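Local atomic coordinates of cellulase (Soil metagenome, PDB entry 5I2U), a protein that hydrolyses cellulose, probably by cleaving its beta-1,4-glucosidic bonds as a family 5 glycoside hydrolase built on a TIM barrel, and tolerates high salt. Residues A80-C85 with S321-N326; Y71-V76 with V114-I119; A225-A230 with G253-G258; I192-P197 with S215-T220. All blocks are in the same frame, centred on the assembly; numbering follows the deposited sequence.

All four contacts belong to one eight-stranded TIM barrel. Contact 2 joins helix 73-81 to the next barrel helix, 104-120; contact 1 takes the end of the same helix to the C-terminal helix 313-325, closing the ring of helices. Their centres lie about 16 Å apart. Contact 4 pairs neighbouring barrel strands 192-194 and 217-224, and contact 3 joins the loops after strands 217-224 and 246-252. Contact 2 lies on the opposite side of the chain's centre from both, centre to centre about 24 Å from contact 4 and about 28 Å from contact 3. The segments of contacts 1 and 2 alternate along the chain, and contacts 4 and 3 follow in turn before contact 1 closes.

Contact 1. Residues A80-C85 with S321-N326; sequences ADDWKC and SIRNAN
Arg323 NH1 donates to the carbonyl oxygen Asp82 O at 2.8 Å, and Asn326 ND2 does the same to Lys84 O at 2.8 Å. Both bonds tie the turn after helix 73-81 to the C-terminal helix 313-325, the last helix of the TIM barrel closing against the first. Asp82 O meets the guanidinium at its edge, near its plane, with an N-H...O angle of 155°; the approach of Asn326 is nearly along the C=O axis of Lys84. The carboxylate of Asp82 instead makes its salt bridge with Arg319, one turn earlier on the same helix. Lys84 has positive phi, 63°, and leaves the helical path here; its chain bends at chi2 and carries NZ back to Asp81 O at 3.0 Å, with CE passing 3.8 Å from Arg323 NH1. CG of Arg323 lies against Trp83 O and CD against Asp82 O, and the bend at chi3 (63°) then brings NH1 round to Asp82 O. A methionine in place of Arg323 would probably leave Asp82 O without this donor and the turn less firmly held to the helix. Farther in, Ile322 faces the turn and touches both Trp83 and Cys85 with CD1, which lies 4.2 Å from Cys85 SG. Trp281 of strand 281-286 also touches Ile322, and the other branch of that isoleucine, CG2, rests 3.2 Å from Trp83 O.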
# COMPACT_ATOMS: atom_id res chain seq x y z
N ALA A 80 -4.36 14.28 1.78
CA ALA A 80 -5.80 14.11 1.93
C ALA A 80 -6.55 15.25 1.26
O ALA A 80 -7.44 15.01 0.44
CB ALA A 80 -6.18 14.00 3.41
N ASP A 81 -6.18 16.49 1.59
CA ASP A 81 -6.91 17.68 1.15
C ASP A 81 -6.67 18.05 -0.32
O ASP A 81 -7.63 18.24 -1.06
CB ASP A 81 -6.59 18.88 2.05
CG ASP A 81 -7.07 18.69 3.48
OD1 ASP A 81 -7.90 17.79 3.74
OD2 ASP A 81 -6.63 19.45 4.35
N ASP A 82 -5.41 18.15 -0.73
CA ASP A 82 -5.08 18.63 -2.07
C ASP A 82 -5.02 17.52 -3.14
O ASP A 82 -5.50 17.73 -4.26
CB ASP A 82 -3.76 19.39 -2.05
CG ASP A 82 -3.41 19.98 -3.39
OD1 ASP A 82 -4.20 20.81 -3.89
OD2 ASP A 82 -2.37 19.61 -3.95
N TRP A 83 -4.43 16.36 -2.80
CA TRP A 83 -4.35 15.22 -3.75
C TRP A 83 -5.61 14.35 -3.72
O TRP A 83 -5.81 13.52 -4.61
CB TRP A 83 -3.12 14.34 -3.49
CG TRP A 83 -1.81 14.95 -3.88
CD1 TRP A 83 -1.48 16.28 -3.88
CD2 TRP A 83 -0.63 14.25 -4.29
NE1 TRP A 83 -0.19 16.45 -4.29
CE2 TRP A 83 0.36 15.22 -4.54
CE3 TRP A 83 -0.32 12.90 -4.46
CZ2 TRP A 83 1.66 14.87 -4.96
CZ3 TRP A 83 0.95 12.55 -4.90
CH2 TRP A 83 1.93 13.54 -5.14
N LYS A 84 -6.45 14.54 -2.70
CA LYS A 84 -7.67 13.75 -2.49
C LYS A 84 -7.38 12.27 -2.24
O LYS A 84 -8.18 11.42 -2.63
CB LYS A 84 -8.68 13.94 -3.64
CG LYS A 84 -8.98 15.38 -4.01
CD LYS A 84 -9.65 16.14 -2.87
CE LYS A 84 -10.13 17.51 -3.36
NZ LYS A 84 -10.44 18.43 -2.23
N CYS A 85 -6.27 11.97 -1.57
CA CYS A 85 -5.99 10.60 -1.17
C CYS A 85 -7.05 10.15 -0.17
O CYS A 85 -7.38 10.87 0.78
CB CYS A 85 -4.59 10.46 -0.56
SG CYS A 85 -3.23 10.81 -1.70
N SER A 321 -4.47 11.80 -11.46
CA SER A 321 -5.09 10.48 -11.46
C SER A 321 -5.95 10.28 -10.22
O SER A 321 -7.08 9.80 -10.32
CB SER A 321 -4.03 9.36 -11.53
OG SER A 321 -3.51 9.19 -12.84
N ILE A 322 -5.42 10.65 -9.06
CA ILE A 322 -6.13 10.44 -7.81
C ILE A 322 -7.31 11.41 -7.70
O ILE A 322 -8.38 11.01 -7.25
CB ILE A 322 -5.19 10.54 -6.58
CG1 ILE A 322 -4.14 9.44 -6.64
CG2 ILE A 322 -5.97 10.40 -5.27
CD1 ILE A 322 -2.95 9.68 -5.74
N ARG A 323 -7.10 12.66 -8.08
CA ARG A 323 -8.13 13.70 -7.98
C ARG A 323 -9.35 13.47 -8.88
O ARG A 323 -10.48 13.71 -8.46
CB ARG A 323 -7.56 15.09 -8.28
CG ARG A 323 -6.80 15.70 -7.13
CD ARG A 323 -6.11 16.98 -7.58
NE ARG A 323 -7.11 17.96 -7.99
CZ ARG A 323 -7.80 18.77 -7.18
NH1 ARG A 323 -7.58 18.79 -5.86
NH2 ARG A 323 -8.70 19.59 -7.71
N ASN A 324 -9.12 13.00 -10.10
CA ASN A 324 -10.20 12.78 -11.05
C ASN A 324 -11.01 11.51 -10.68
O ASN A 324 -12.24 11.50 -10.76
CB ASN A 324 -9.70 12.89 -12.51
CG ASN A 324 -10.23 11.80 -13.44
OD1 ASN A 324 -9.88 10.62 -13.31
ND2 ASN A 324 -11.05 12.20 -14.41
N ALA A 325 -10.31 10.46 -10.23
CA ALA A 325 -10.96 9.25 -9.70
C ALA A 325 -11.79 9.53 -8.43
O ALA A 325 -12.90 9.04 -8.31
CB ALA A 325 -9.92 8.17 -9.43
N ASN A 326 -11.24 10.32 -7.49
CA ASN A 326 -11.96 10.79 -6.30
C ASN A 326 -12.53 12.19 -6.50
O ASN A 326 -13.10 12.77 -5.58
CB ASN A 326 -11.06 10.80 -5.06
CG ASN A 326 -10.51 9.43 -4.71
OD1 ASN A 326 -11.18 8.40 -4.92
ND2 ASN A 326 -9.31 9.39 -4.15

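Contact 2. Residues Y71-V76 with V114-I119; sequences YNKNAV and VIESAI
Lys73 and Ser117 bring their backbones together with CA atoms 5.1 Å apart, where the start of helix 73-81 comes up against helix 104-120. Ser117 OG, turned anti to its own backbone N (chi1 -178°), donates to Lys73 O at 2.9 Å, in the carbonyl plane and on a lone pair. The same hydroxyl lies 3.4 Å from Val76 CB, so the serine sits against the first turn, between Lys73 and Val76. The extended Lys73 chain runs past Ser117 CB and meets the Glu116 side chain at a slant, setting NZ 2.8 Å from Glu116 OE1, on the anti side of the carboxylate and out of its plane; the ammonium group is shared with Glu120, its stronger partner, one turn on. These are two successive helices of the TIM barrel, and Val114 turns one methyl to each of two partners: CG1 to Val76 CG2 at 3.8 Å, CG2 to Tyr71 CD2 at 3.6 Å. Leu61 of strand 57-61 touches both Val114 and Tyr71, whose hydroxyl is bonded to Gly62 and Ala91. Asn72 N-caps helix 73-81: OD1 accepts from Ala75 N at 2.9 Å and weakly from Asn74 N, while ND2 reaches Arg69 O and Ala302 O.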
# COMPACT_ATOMS: atom_id res chain seq x y z
N TYR A 71 7.34 11.94 6.65
CA TYR A 71 6.54 11.23 7.65
C TYR A 71 6.19 12.23 8.75
O TYR A 71 6.80 12.24 9.83
CB TYR A 71 7.29 10.02 8.19
CG TYR A 71 7.27 8.83 7.26
CD1 TYR A 71 7.98 8.85 6.05
CD2 TYR A 71 6.54 7.69 7.57
CE1 TYR A 71 7.94 7.76 5.18
CE2 TYR A 71 6.51 6.61 6.71
CZ TYR A 71 7.20 6.65 5.52
OH TYR A 71 7.14 5.54 4.70
N ASN A 72 5.19 13.05 8.46
CA ASN A 72 4.69 14.03 9.40
C ASN A 72 3.20 14.31 9.15
O ASN A 72 2.67 13.96 8.09
CB ASN A 72 5.51 15.31 9.29
CG ASN A 72 5.33 16.02 7.96
OD1 ASN A 72 4.35 16.70 7.75
ND2 ASN A 72 6.30 15.87 7.05
N LYS A 73 2.55 14.97 10.10
CA LYS A 73 1.10 15.13 10.04
C LYS A 73 0.63 16.02 8.90
O LYS A 73 -0.44 15.77 8.33
CB LYS A 73 0.57 15.63 11.38
CG LYS A 73 0.83 14.64 12.51
CD LYS A 73 -0.13 14.80 13.67
CE LYS A 73 0.09 13.68 14.68
NZ LYS A 73 -0.85 13.78 15.83
N ASN A 74 1.43 17.02 8.56
CA ASN A 74 1.05 18.01 7.57
C ASN A 74 1.10 17.46 6.15
O ASN A 74 0.20 17.71 5.34
CB ASN A 74 1.91 19.26 7.71
CG ASN A 74 1.71 19.97 9.06
OD1 ASN A 74 0.67 19.84 9.71
ND2 ASN A 74 2.72 20.73 9.47
N ALA A 75 2.14 16.68 5.86
CA ALA A 75 2.22 15.98 4.57
C ALA A 75 1.01 15.10 4.34
O ALA A 75 0.43 15.13 3.26
CB ALA A 75 3.49 15.14 4.50
N VAL A 76 0.59 14.37 5.38
CA VAL A 76 -0.58 13.50 5.28
C VAL A 76 -1.87 14.30 5.07
O VAL A 76 -2.64 13.97 4.18
CB VAL A 76 -0.72 12.56 6.49
CG1 VAL A 76 -1.93 11.66 6.34
CG2 VAL A 76 0.50 11.66 6.63
N VAL A 114 2.02 9.64 10.90
CA VAL A 114 1.28 9.31 9.68
C VAL A 114 -0.03 8.58 10.01
O VAL A 114 -1.08 8.90 9.45
CB VAL A 114 2.16 8.49 8.71
CG1 VAL A 114 1.37 8.05 7.46
CG2 VAL A 114 3.38 9.32 8.29
N ILE A 115 0.04 7.61 10.93
CA ILE A 115 -1.15 6.85 11.37
C ILE A 115 -2.12 7.78 12.08
O ILE A 115 -3.30 7.83 11.74
CB ILE A 115 -0.79 5.67 12.30
CG1 ILE A 115 0.02 4.61 11.54
CG2 ILE A 115 -2.05 5.01 12.86
CD1 ILE A 115 0.85 3.70 12.44
N GLU A 116 -1.61 8.54 13.05
CA GLU A 116 -2.43 9.51 13.78
C GLU A 116 -3.08 10.51 12.83
O GLU A 116 -4.28 10.75 12.93
CB GLU A 116 -1.60 10.24 14.84
CG GLU A 116 -1.36 9.44 16.12
CD GLU A 116 -0.41 10.14 17.08
OE1 GLU A 116 0.08 11.25 16.75
OE2 GLU A 116 -0.14 9.57 18.16
N SER A 117 -2.31 11.05 11.91
CA SER A 117 -2.84 12.06 10.98
C SER A 117 -3.94 11.49 10.06
O SER A 117 -4.91 12.19 9.73
CB SER A 117 -1.71 12.69 10.16
OG SER A 117 -2.20 13.70 9.29
N ALA A 118 -3.79 10.23 9.64
CA ALA A 118 -4.84 9.56 8.87
C ALA A 118 -6.14 9.39 9.69
O ALA A 118 -7.24 9.51 9.15
CB ALA A 118 -4.33 8.20 8.40
N ILE A 119 -6.00 9.11 10.99
CA ILE A 119 -7.15 9.11 11.90
C ILE A 119 -7.74 10.53 11.95
O ILE A 119 -8.93 10.71 11.70
CB ILE A 119 -6.79 8.57 13.32
CG1 ILE A 119 -6.56 7.06 13.26
CG2 ILE A 119 -7.90 8.88 14.33
CD1 ILE A 119 -5.80 6.49 14.43

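Contact 3. Residues A225-A230 with G253-G258; sequences AATHEA and GSEANG
The imidazole of His228 is met obliquely by the methyl of Ala256, whose CB lies 3.9 Å from CE1. One face of the ring carries CG2 of the preceding Thr227, set 3.9 Å above the plane and offset toward the rim, so that CG2 has the ring on one side of it and touches Ala256 CB as well. The ring's ND1 makes a weak hydrogen bond with Tyr224 N, and Gln201 also touches the side chain. Thr227 carries the main polar link: a chi1 of -54° turns OG1 toward the second loop, where it accepts from Ala256 N at 2.7 Å with an N-H...O angle of 142° and packs closely on Glu255 CA. Next to this, Ala226 N donates to Ser254 O at 3.2 Å, the donor standing well above the carbonyl plane. The two segments are the loops that leave barrel strands 217-224 and 246-252 at their C-terminal ends, the side of a TIM barrel on which the active site lies. In family 5 enzymes the catalytic nucleophile stands at the end of the seventh strand, just ahead of the second of these loops. That loop contains a type I turn from Glu255 to Gly258, in which Glu255 O is gripped from opposite faces of its plane by Ser254 OG, at 3.0 Å, and Gly258 N. Ala226 CB packs against Glu255 CG at 3.6 Å, and the carboxylate of Glu255 is held by Arg261 N. Closer to the strands, Ala225 CB lies over Gly253 CA at 4.1 Å.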
# COMPACT_ATOMS: atom_id res chain seq x y z
N ALA A 225 4.24 0.53 -14.75
CA ALA A 225 3.60 0.50 -16.06
C ALA A 225 4.56 0.49 -17.25
O ALA A 225 4.19 -0.02 -18.32
CB ALA A 225 2.60 1.64 -16.18
N ALA A 226 5.76 1.02 -17.08
CA ALA A 226 6.75 1.04 -18.18
C ALA A 226 7.52 -0.29 -18.34
O ALA A 226 8.25 -0.45 -19.31
CB ALA A 226 7.72 2.19 -17.99
N THR A 227 7.37 -1.21 -17.38
CA THR A 227 8.05 -2.50 -17.40
C THR A 227 7.07 -3.66 -17.59
O THR A 227 7.27 -4.49 -18.48
CB THR A 227 8.80 -2.72 -16.08
OG1 THR A 227 9.66 -1.61 -15.84
CG2 THR A 227 9.64 -4.01 -16.11
N HIS A 228 6.04 -3.71 -16.76
CA HIS A 228 5.17 -4.86 -16.67
C HIS A 228 4.03 -4.72 -17.67
O HIS A 228 3.17 -3.85 -17.53
CB HIS A 228 4.68 -5.05 -15.23
CG HIS A 228 5.79 -5.29 -14.25
ND1 HIS A 228 5.96 -4.56 -13.09
CD2 HIS A 228 6.81 -6.18 -14.26
CE1 HIS A 228 7.02 -4.99 -12.44
NE2 HIS A 228 7.56 -5.97 -13.13
N GLU A 229 4.05 -5.60 -18.67
CA GLU A 229 3.10 -5.57 -19.78
C GLU A 229 1.76 -6.26 -19.43
O GLU A 229 1.50 -6.55 -18.25
CB GLU A 229 3.76 -6.19 -21.02
CG GLU A 229 4.98 -5.40 -21.47
CD GLU A 229 5.63 -5.95 -22.72
OE1 GLU A 229 5.38 -7.13 -23.08
OE2 GLU A 229 6.42 -5.18 -23.33
N ALA A 230 0.91 -6.47 -20.44
CA ALA A 230 -0.46 -6.98 -20.27
C ALA A 230 -0.62 -8.30 -19.50
O ALA A 230 -1.64 -8.51 -18.85
CB ALA A 230 -1.14 -7.09 -21.63
N GLY A 253 4.02 4.57 -12.66
CA GLY A 253 4.14 4.77 -14.11
C GLY A 253 5.55 4.61 -14.61
O GLY A 253 5.76 4.44 -15.82
N SER A 254 6.51 4.66 -13.70
CA SER A 254 7.92 4.48 -14.02
C SER A 254 8.24 3.01 -14.42
O SER A 254 7.33 2.18 -14.52
CB SER A 254 8.78 4.89 -12.82
OG SER A 254 8.67 3.92 -11.77
N GLU A 255 9.52 2.71 -14.63
CA GLU A 255 9.97 1.32 -14.79
C GLU A 255 10.11 0.67 -13.41
O GLU A 255 10.05 1.35 -12.38
CB GLU A 255 11.28 1.25 -15.60
CG GLU A 255 11.18 1.87 -17.00
CD GLU A 255 12.46 1.77 -17.83
OE1 GLU A 255 13.29 0.85 -17.62
OE2 GLU A 255 12.65 2.63 -18.72
N ALA A 256 10.29 -0.66 -13.39
CA ALA A 256 10.24 -1.46 -12.14
C ALA A 256 11.29 -1.08 -11.08
O ALA A 256 11.02 -1.18 -9.88
CB ALA A 256 10.33 -2.94 -12.45
N ASN A 257 12.45 -0.61 -11.52
CA ASN A 257 13.46 -0.11 -10.58
C ASN A 257 13.15 1.26 -9.93
O ASN A 257 13.88 1.70 -9.05
CB ASN A 257 14.86 -0.12 -11.23
CG ASN A 257 15.03 0.91 -12.34
OD1 ASN A 257 14.07 1.50 -12.83
ND2 ASN A 257 16.26 1.13 -12.74
N GLY A 258 12.06 1.91 -10.34
CA GLY A 258 11.66 3.23 -9.83
C GLY A 258 12.18 4.37 -10.67
O GLY A 258 11.95 5.53 -10.35

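Contact 4. Residues I192-P197 with S215-T220; sequences ILVGSP and SNIMYT
Val194 packs alongside Tyr219, the two side chains pointing the same way. Its CB lies 3.8 Å from Tyr219 CD1; from there CG1, placed anti to the backbone N (chi1 175°), touches both CD1 and CE1 of the ring, the latter at 4.0 Å. The other methyl, CG2, is directed to Ile217 CD1 at 4.2 Å and to the carbonyl oxygen of Met218. An alanine in place of Val194 would probably open a gap beside the Tyr219 ring and leave Ile217 CD1 without its neighbour. The backbone beneath is a parallel beta ladder: Ile192 N bonds to Asn216 O, Met218 N to Ile192 O, Val194 N to Met218 O at 2.7 Å, and Thr220 N to Val194 O at 2.9 Å. The short strand segments diverge by 35°, the twist of a barrel wall. On the other face of the sheet, Leu193 reaches Met218 CB through CD2 at 4.0 Å and Thr220 CG2 through CB at 3.6 Å. That face points into the barrel, where Leu193 also meets Ile157 and Glu159 of strand 156-159 and Phe247 and Ser249 of strand 246-252. Ile192 and Val194 face outward, covered by helix 169-186 through Ile183, Arg184 and Ser176, while Tyr219 reaches Ile211 N with its hydroxyl. Strand 192-194 thus runs between strands 156-159 and 217-224, the fifth in the closed ring.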
# COMPACT_ATOMS: atom_id res chain seq x y z
N ILE A 192 -6.16 -7.10 6.24
CA ILE A 192 -4.77 -7.50 6.18
C ILE A 192 -4.44 -7.78 4.73
O ILE A 192 -5.10 -8.61 4.10
CB ILE A 192 -4.48 -8.79 6.98
CG1 ILE A 192 -4.85 -8.62 8.46
CG2 ILE A 192 -3.00 -9.15 6.84
CD1 ILE A 192 -4.89 -9.91 9.27
N LEU A 193 -3.41 -7.10 4.22
CA LEU A 193 -3.00 -7.29 2.85
C LEU A 193 -1.81 -8.24 2.82
O LEU A 193 -0.87 -8.07 3.58
CB LEU A 193 -2.63 -5.95 2.24
CG LEU A 193 -3.66 -4.82 2.32
CD1 LEU A 193 -3.12 -3.64 1.52
CD2 LEU A 193 -5.04 -5.22 1.79
N VAL A 194 -1.86 -9.22 1.91
CA VAL A 194 -0.88 -10.32 1.88
C VAL A 194 -0.07 -10.30 0.60
O VAL A 194 -0.62 -10.40 -0.49
CB VAL A 194 -1.59 -11.68 2.01
CG1 VAL A 194 -0.61 -12.85 1.85
CG2 VAL A 194 -2.31 -11.76 3.34
N GLY A 195 1.24 -10.19 0.74
CA GLY A 195 2.15 -10.19 -0.37
C GLY A 195 2.38 -11.58 -0.91
O GLY A 195 2.06 -12.57 -0.25
N SER A 196 2.96 -11.65 -2.10
CA SER A 196 3.30 -12.91 -2.75
C SER A 196 4.64 -12.78 -3.48
O SER A 196 5.11 -11.66 -3.72
CB SER A 196 2.18 -13.35 -3.69
OG SER A 196 1.95 -12.42 -4.72
N PRO A 197 5.26 -13.93 -3.84
CA PRO A 197 6.62 -13.86 -4.39
C PRO A 197 6.73 -13.16 -5.74
O PRO A 197 5.71 -12.94 -6.43
CB PRO A 197 7.05 -15.34 -4.51
CG PRO A 197 6.09 -16.10 -3.67
CD PRO A 197 4.81 -15.33 -3.70
N SER A 215 -10.94 -14.28 7.32
CA SER A 215 -11.79 -13.25 6.75
C SER A 215 -11.06 -11.91 6.65
O SER A 215 -10.05 -11.68 7.33
CB SER A 215 -13.08 -13.11 7.57
OG SER A 215 -12.81 -12.63 8.87
N ASN A 216 -11.58 -11.03 5.79
CA ASN A 216 -11.06 -9.68 5.60
C ASN A 216 -9.56 -9.62 5.31
O ASN A 216 -8.83 -8.82 5.90
CB ASN A 216 -11.44 -8.79 6.80
CG ASN A 216 -12.89 -8.43 6.81
OD1 ASN A 216 -13.65 -8.76 5.90
ND2 ASN A 216 -13.32 -7.75 7.86
N ILE A 217 -9.11 -10.49 4.42
CA ILE A 217 -7.79 -10.36 3.84
C ILE A 217 -7.90 -10.15 2.34
O ILE A 217 -8.89 -10.55 1.71
CB ILE A 217 -6.86 -11.54 4.19
CG1 ILE A 217 -7.17 -12.80 3.38
CG2 ILE A 217 -6.90 -11.83 5.69
CD1 ILE A 217 -5.98 -13.73 3.29
N MET A 218 -6.88 -9.50 1.78
CA MET A 218 -6.69 -9.39 0.33
C MET A 218 -5.24 -9.64 0.00
O MET A 218 -4.36 -9.56 0.86
CB MET A 218 -7.11 -8.02 -0.18
CG MET A 218 -8.47 -7.57 0.33
SD MET A 218 -8.99 -6.01 -0.37
CE MET A 218 -9.66 -6.54 -1.96
N TYR A 219 -5.00 -9.96 -1.26
CA TYR A 219 -3.67 -10.23 -1.76
C TYR A 219 -3.17 -9.04 -2.57
O TYR A 219 -3.94 -8.43 -3.32
CB TYR A 219 -3.69 -11.51 -2.57
CG TYR A 219 -4.10 -12.70 -1.73
CD1 TYR A 219 -3.15 -13.43 -1.00
CD2 TYR A 219 -5.44 -13.08 -1.62
CE1 TYR A 219 -3.53 -14.51 -0.23
CE2 TYR A 219 -5.82 -14.17 -0.85
CZ TYR A 219 -4.87 -14.88 -0.16
OH TYR A 219 -5.24 -15.95 0.63
N THR A 220 -1.89 -8.69 -2.41
CA THR A 220 -1.38 -7.51 -3.07
C THR A 220 -0.87 -7.85 -4.45
O THR A 220 -0.51 -9.00 -4.75
CB THR A 220 -0.33 -6.75 -2.24
OG1 THR A 220 0.79 -7.60 -1.97
CG2 THR A 220 -0.94 -6.27 -0.92